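Local coordinates for SusD superfamily protein (Bacteroides fragilis, PDB 3L22) that probably binds sugar chains at the bacterial outer membrane as a member of the SusD family, at residues Tyr46-Ser60 against Ser266-Asp280. Residues are numbered along the deposited sequence; the frame is centred on the assembly and turned at random. Where two conformers were deposited one is given.
Sequences YLVFDNRGDDVINIS and SLAEYYYDGKIMLID
L47 lays CD1 over one face of the Y270 ring, a CH-pi contact 3.7 Å from CD1 to the ring centroid, while its other methyl, CD2, meets CE2 of Y271 obliquely. Next to these rings, residues 56-58 and 277-279 form a two-stranded antiparallel sheet, a small element in a SusD-family fold in which helices far outnumber strands, and it joins the segment after helix 44-52 to one some 200 residues later in the same chain. At the edge of the Y271 ring, in its plane, a water joins OH to OD2 of D50, an oxygen that also accepts from G393 N; V56 CG1 lies near the same plane, farther off. L267 puts its two methyls against the Y46 ring, whose hydroxyl binds P323 O. In the sheet, I57 and L278 are the hydrogen-bonded pair, I57 N to L278 O 2.7 Å and L278 N to I57 O 2.9 Å. I59 N to I276 O and D280 N to D55 O continue the ladder at its two ends. Selenomethionine M277, bent at chi2 (-56°) and chi3 (-62°), curls back so that SE and CE lie against the amide of N51, and CE packs tightly on V56 CG2. That amide is held at both ends: ND2 donates to L47 O, almost exactly in the amide plane, and OD1 accepts from N58 ND2. With CG trans to the backbone N (chi1 -173°), the N58 amide reaches N51 through ND2 and S60 through OD1, which closes an Asx turn, accepting S60 N at 3.0 Å and, on an in-plane lone pair, S60 OG at 2.7 Å.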
loop_
_atom_site.group_PDB
_atom_site.type_symbol
_atom_site.label_atom_id
_atom_site.label_comp_id
_atom_site.label_asym_id
_atom_site.label_seq_id
_atom_site.Cartn_x
_atom_site.Cartn_y
_atom_site.Cartn_z
ATOM N N TYR A 46 -2.125 6.766 2.636
ATOM C CA TYR A 46 -2.759 5.484 2.379
ATOM C C TYR A 46 -4.143 5.698 1.788
ATOM O O TYR A 46 -4.516 5.052 0.812
ATOM C CB TYR A 46 -2.880 4.756 3.698
ATOM C CG TYR A 46 -3.421 3.330 3.773
ATOM C CD1 TYR A 46 -2.574 2.242 3.664
ATOM C CD2 TYR A 46 -4.748 3.087 4.043
ATOM C CE1 TYR A 46 -3.031 0.935 3.819
ATOM C CE2 TYR A 46 -5.233 1.787 4.206
ATOM C CZ TYR A 46 -4.358 0.723 4.121
ATOM O OH TYR A 46 -4.820 -0.539 4.374
ATOM N N LEU A 47 -4.899 6.627 2.378
ATOM C CA LEU A 47 -6.196 7.021 1.863
ATOM C C LEU A 47 -6.126 7.488 0.401
ATOM O O LEU A 47 -7.081 7.292 -0.359
ATOM C CB LEU A 47 -6.805 8.137 2.732
ATOM C CG LEU A 47 -7.330 7.649 4.085
ATOM C CD1 LEU A 47 -7.280 8.743 5.174
ATOM C CD2 LEU A 47 -8.714 7.042 3.932
ATOM N N VAL A 48 -5.000 8.101 0.017
ATOM C CA VAL A 48 -4.766 8.493 -1.359
ATOM C C VAL A 48 -5.010 7.350 -2.333
ATOM O O VAL A 48 -5.646 7.561 -3.355
ATOM C CB VAL A 48 -3.338 9.095 -1.556
ATOM C CG1 VAL A 48 -2.863 8.961 -3.019
ATOM C CG2 VAL A 48 -3.343 10.519 -1.080
ATOM N N PHE A 49 -4.540 6.146 -2.006
ATOM C CA PHE A 49 -4.694 5.020 -2.935
ATOM C C PHE A 49 -6.135 4.519 -3.080
ATOM O O PHE A 49 -6.499 4.048 -4.166
ATOM C CB PHE A 49 -3.652 3.931 -2.669
ATOM C CG PHE A 49 -2.255 4.446 -2.864
ATOM C CD1 PHE A 49 -1.777 4.713 -4.153
ATOM C CD2 PHE A 49 -1.451 4.758 -1.786
ATOM C CE1 PHE A 49 -0.498 5.234 -4.357
ATOM C CE2 PHE A 49 -0.164 5.276 -1.988
ATOM C CZ PHE A 49 0.300 5.511 -3.282
ATOM N N ASP A 50 -6.970 4.684 -2.056
ATOM C CA ASP A 50 -8.393 4.417 -2.206
ATOM C C ASP A 50 -9.096 5.518 -2.941
ATOM O O ASP A 50 -9.966 5.235 -3.762
ATOM C CB ASP A 50 -9.042 4.141 -0.871
ATOM C CG ASP A 50 -8.567 2.799 -0.297
ATOM O OD1 ASP A 50 -8.913 1.742 -0.915
ATOM O OD2 ASP A 50 -7.779 2.814 0.677
ATOM N N ASN A 51 -8.742 6.768 -2.654
ATOM C CA ASN A 51 -9.309 7.896 -3.387
ATOM C C ASN A 51 -8.989 7.878 -4.887
ATOM O O ASN A 51 -9.819 8.276 -5.713
ATOM C CB ASN A 51 -8.847 9.220 -2.774
ATOM C CG ASN A 51 -9.745 9.667 -1.609
ATOM O OD1 ASN A 51 -10.692 10.419 -1.817
ATOM N ND2 ASN A 51 -9.470 9.168 -0.398
ATOM N N ARG A 52 -7.804 7.413 -5.253
ATOM C CA ARG A 52 -7.460 7.271 -6.663
ATOM C C ARG A 52 -8.283 6.218 -7.352
ATOM O O ARG A 52 -8.575 6.360 -8.538
ATOM C CB ARG A 52 -5.951 7.067 -6.858
ATOM C CG ARG A 52 -5.195 8.348 -6.579
ATOM C CD ARG A 52 -3.660 8.274 -6.705
ATOM N NE ARG A 52 -3.120 7.709 -7.942
ATOM C CZ ARG A 52 -3.010 8.324 -9.120
ATOM N NH1 ARG A 52 -3.431 9.576 -9.311
ATOM N NH2 ARG A 52 -2.456 7.662 -10.141
ATOM N N GLY A 53 -8.731 5.223 -6.610
ATOM C CA GLY A 53 -9.572 4.180 -7.124
ATOM C C GLY A 53 -11.028 4.520 -7.393
ATOM O O GLY A 53 -11.435 5.682 -7.353
ATOM N N ASP A 54 -11.800 3.467 -7.628
ATOM C CA ASP A 54 -13.130 3.541 -8.169
ATOM C C ASP A 54 -14.159 2.738 -7.342
ATOM O O ASP A 54 -15.298 2.514 -7.781
ATOM C CB ASP A 54 -13.083 3.016 -9.614
ATOM C CG ASP A 54 -12.560 1.567 -9.700
ATOM O OD1 ASP A 54 -12.261 0.955 -8.647
ATOM O OD2 ASP A 54 -12.411 1.043 -10.824
ATOM N N ASP A 55 -13.770 2.358 -6.132
ATOM C CA ASP A 55 -14.620 1.542 -5.263
ATOM C C ASP A 55 -15.221 2.297 -4.087
ATOM O O ASP A 55 -16.196 1.833 -3.495
ATOM C CB ASP A 55 -13.823 0.342 -4.812
ATOM C CG ASP A 55 -13.562 -0.625 -5.964
ATOM O OD1 ASP A 55 -14.459 -0.766 -6.859
ATOM O OD2 ASP A 55 -12.483 -1.253 -5.977
ATOM N N VAL A 56 -14.606 3.425 -3.737
ATOM C CA VAL A 56 -15.142 4.396 -2.785
ATOM C C VAL A 56 -15.311 5.700 -3.528
ATOM O O VAL A 56 -14.750 5.836 -4.625
ATOM C CB VAL A 56 -14.216 4.547 -1.542
ATOM C CG1 VAL A 56 -14.306 3.272 -0.692
ATOM C CG2 VAL A 56 -12.750 4.882 -1.914
ATOM N N ILE A 57 -16.125 6.610 -2.958
ATOM C CA ILE A 57 -16.272 7.964 -3.467
ATOM C C ILE A 57 -15.994 8.962 -2.380
ATOM O O ILE A 57 -16.296 8.717 -1.232
ATOM C CB ILE A 57 -17.682 8.272 -4.038
ATOM C CG1 ILE A 57 -18.806 7.913 -3.028
ATOM C CG2 ILE A 57 -17.821 7.557 -5.328
ATOM C CD1 ILE A 57 -20.225 8.394 -3.438
ATOM N N ASN A 58 -15.421 10.092 -2.772
ATOM C CA ASN A 58 -15.150 11.194 -1.882
ATOM C C ASN A 58 -16.201 12.256 -2.186
ATOM O O ASN A 58 -16.224 12.807 -3.283
ATOM C CB ASN A 58 -13.726 11.735 -2.124
ATOM C CG ASN A 58 -13.305 12.779 -1.104
ATOM O OD1 ASN A 58 -14.125 13.636 -0.699
ATOM N ND2 ASN A 58 -12.024 12.716 -0.664
ATOM N N ILE A 59 -17.083 12.518 -1.228
ATOM C CA ILE A 59 -18.154 13.508 -1.410
ATOM C C ILE A 59 -17.915 14.787 -0.594
ATOM O O ILE A 59 -18.808 15.597 -0.409
ATOM C CB ILE A 59 -19.573 12.889 -1.173
ATOM C CG1 ILE A 59 -19.709 12.189 0.185
ATOM C CG2 ILE A 59 -19.939 11.900 -2.310
ATOM C CD1 ILE A 59 -19.701 13.121 1.371
ATOM N N SER A 60 -16.701 14.994 -0.120
ATOM C CA SER A 60 -16.440 16.080 0.847
ATOM C C SER A 60 -16.448 17.451 0.214
ATOM O O SER A 60 -16.690 18.433 0.927
ATOM C CB SER A 60 -15.079 15.897 1.526
ATOM O OG SER A 60 -13.985 15.986 0.609
ATOM N N SER A 266 -6.654 10.493 10.208
ATOM C CA SER A 266 -6.749 9.061 10.399
ATOM C C SER A 266 -7.730 8.438 9.419
ATOM O O SER A 266 -8.655 9.099 8.937
ATOM C CB SER A 266 -7.226 8.706 11.811
ATOM O OG SER A 266 -8.564 9.118 12.009
ATOM N N LEU A 267 -7.530 7.155 9.151
ATOM C CA LEU A 267 -8.471 6.369 8.373
ATOM C C LEU A 267 -9.918 6.483 8.876
ATOM O O LEU A 267 -10.842 6.782 8.087
ATOM C CB LEU A 267 -8.048 4.900 8.375
ATOM C CG LEU A 267 -7.106 4.450 7.260
ATOM C CD1 LEU A 267 -5.952 5.367 6.985
ATOM C CD2 LEU A 267 -6.690 2.986 7.496
ATOM N N ALA A 268 -10.115 6.272 10.172
ATOM C CA ALA A 268 -11.456 6.288 10.738
ATOM C C ALA A 268 -12.169 7.611 10.548
ATOM O O ALA A 268 -13.383 7.648 10.325
ATOM C CB ALA A 268 -11.442 5.865 12.258
ATOM N N GLU A 269 -11.409 8.697 10.588
ATOM C CA GLU A 269 -11.991 10.011 10.394
ATOM C C GLU A 269 -12.532 10.219 8.971
ATOM O O GLU A 269 -13.439 11.030 8.778
ATOM C CB GLU A 269 -10.979 11.099 10.737
ATOM C CG GLU A 269 -10.821 11.256 12.232
ATOM C CD GLU A 269 -9.691 12.177 12.569
ATOM O OE1 GLU A 269 -8.515 11.806 12.344
ATOM O OE2 GLU A 269 -10.000 13.304 12.984
ATOM N N TYR A 270 -12.021 9.459 8.012
ATOM C CA TYR A 270 -12.470 9.563 6.618
ATOM C C TYR A 270 -13.724 8.737 6.294
ATOM O O TYR A 270 -14.398 9.015 5.303
ATOM C CB TYR A 270 -11.280 9.234 5.663
ATOM C CG TYR A 270 -10.442 10.441 5.390
ATOM C CD1 TYR A 270 -9.716 11.027 6.401
ATOM C CD2 TYR A 270 -10.374 11.012 4.135
ATOM C CE1 TYR A 270 -8.957 12.139 6.185
ATOM C CE2 TYR A 270 -9.595 12.138 3.909
ATOM C CZ TYR A 270 -8.895 12.675 4.947
ATOM O OH TYR A 270 -8.145 13.776 4.786
ATOM N N TYR A 271 -14.036 7.735 7.125
ATOM C CA TYR A 271 -15.112 6.784 6.863
ATOM C C TYR A 271 -16.270 6.823 7.865
ATOM O O TYR A 271 -17.385 6.484 7.493
ATOM C CB TYR A 271 -14.564 5.347 6.856
ATOM C CG TYR A 271 -13.614 5.071 5.696
ATOM C CD1 TYR A 271 -14.095 4.950 4.410
ATOM C CD2 TYR A 271 -12.251 4.885 5.907
ATOM C CE1 TYR A 271 -13.259 4.688 3.353
ATOM C CE2 TYR A 271 -11.381 4.612 4.852
ATOM C CZ TYR A 271 -11.898 4.543 3.572
ATOM O OH TYR A 271 -11.074 4.300 2.518
ATOM N N TYR A 272 -16.029 7.252 9.101
ATOM C CA TYR A 272 -16.967 6.986 10.180
ATOM C C TYR A 272 -18.284 7.722 10.137
ATOM O O TYR A 272 -19.213 7.256 10.762
ATOM C CB TYR A 272 -16.354 7.229 11.583
ATOM C CG TYR A 272 -16.404 8.636 12.114
ATOM C CD1 TYR A 272 -15.745 9.660 11.458
ATOM C CD2 TYR A 272 -17.120 8.961 13.303
ATOM C CE1 TYR A 272 -15.767 10.952 11.929
ATOM C CE2 TYR A 272 -17.154 10.297 13.793
ATOM C CZ TYR A 272 -16.452 11.268 13.085
ATOM O OH TYR A 272 -16.379 12.584 13.457
ATOM N N ASP A 273 -18.364 8.880 9.497
ATOM C CA ASP A 273 -19.583 9.684 9.594
ATOM C C ASP A 273 -20.304 9.960 8.278
ATOM O O ASP A 273 -21.272 10.698 8.266
ATOM C CB ASP A 273 -19.305 10.990 10.362
ATOM C CG ASP A 273 -18.455 11.963 9.603
ATOM O OD1 ASP A 273 -18.030 11.675 8.444
ATOM O OD2 ASP A 273 -18.242 13.064 10.178
ATOM N N GLY A 274 -19.821 9.416 7.169
ATOM C CA GLY A 274 -20.468 9.640 5.874
ATOM C C GLY A 274 -20.226 10.995 5.231
ATOM O O GLY A 274 -20.741 11.245 4.151
ATOM N N LYS A 275 -19.432 11.862 5.849
ATOM C CA LYS A 275 -19.214 13.202 5.302
ATOM C C LYS A 275 -18.014 13.290 4.366
ATOM O O LYS A 275 -17.811 14.328 3.730
ATOM C CB LYS A 275 -19.041 14.202 6.441
ATOM C CG LYS A 275 -20.327 14.347 7.302
ATOM C CD LYS A 275 -20.161 15.380 8.411
ATOM C CE LYS A 275 -21.438 15.517 9.246
ATOM N NZ LYS A 275 -21.133 16.245 10.526
ATOM N N ILE A 276 -17.209 12.233 4.289
ATOM C CA ILE A 276 -16.051 12.267 3.404
ATOM C C ILE A 276 -16.114 11.124 2.410
ATOM O O ILE A 276 -16.509 11.366 1.259
ATOM C CB ILE A 276 -14.692 12.336 4.169
ATOM C CG1 ILE A 276 -14.698 13.522 5.158
ATOM C CG2 ILE A 276 -13.510 12.433 3.164
ATOM C CD1 ILE A 276 -13.488 13.568 6.095
HETATM N N MSE A 277 -15.729 9.904 2.835
HETATM C CA MSE A 277 -15.720 8.737 1.970
HETATM C C MSE A 277 -16.999 7.927 2.187
HETATM O O MSE A 277 -17.438 7.749 3.328
HETATM C CB MSE A 277 -14.527 7.828 2.243
HETATM C CG MSE A 277 -13.173 8.507 2.285
HETATM SE SE MSE A 277 -12.700 9.499 0.713
HETATM C CE MSE A 277 -12.722 8.024 -0.545
ATOM N N LEU A 278 -17.564 7.456 1.073
ATOM C CA LEU A 278 -18.629 6.461 1.052
ATOM C C LEU A 278 -18.203 5.340 0.108
ATOM O O LEU A 278 -17.299 5.501 -0.734
ATOM C CB LEU A 278 -19.937 7.085 0.574
ATOM C CG LEU A 278 -20.595 8.205 1.396
ATOM C CD1 LEU A 278 -21.810 8.835 0.614
ATOM C CD2 LEU A 278 -21.033 7.618 2.796
ATOM N N ILE A 279 -18.862 4.202 0.243
ATOM C CA ILE A 279 -18.755 3.126 -0.723
ATOM C C ILE A 279 -19.392 3.617 -2.029
ATOM O O ILE A 279 -20.478 4.210 -1.988
ATOM C CB ILE A 279 -19.519 1.889 -0.276
ATOM C CG1 ILE A 279 -18.963 1.344 1.057
ATOM C CG2 ILE A 279 -19.482 0.790 -1.408
ATOM C CD1 ILE A 279 -19.861 0.301 1.683
ATOM N N ASP A 280 -18.725 3.397 -3.172
ATOM C CA ASP A 280 -19.348 3.655 -4.492
ATOM C C ASP A 280 -20.285 2.518 -4.859
ATOM O O ASP A 280 -19.892 1.540 -5.537
ATOM C CB ASP A 280 -18.306 3.862 -5.595
ATOM C CG ASP A 280 -18.927 4.362 -6.902
ATOM O OD1 ASP A 280 -20.155 4.203 -7.113
ATOM O OD2 ASP A 280 -18.171 4.951 -7.702
HETATM O O HOH W 1 -8.600 3.740 3.116
HETATM O O HOH W 2 -16.888 3.609 -9.732
HETATM O O HOH W 3 -17.974 -0.167 -4.324
HETATM O O HOH W 4 -15.527 6.045 -7.241
#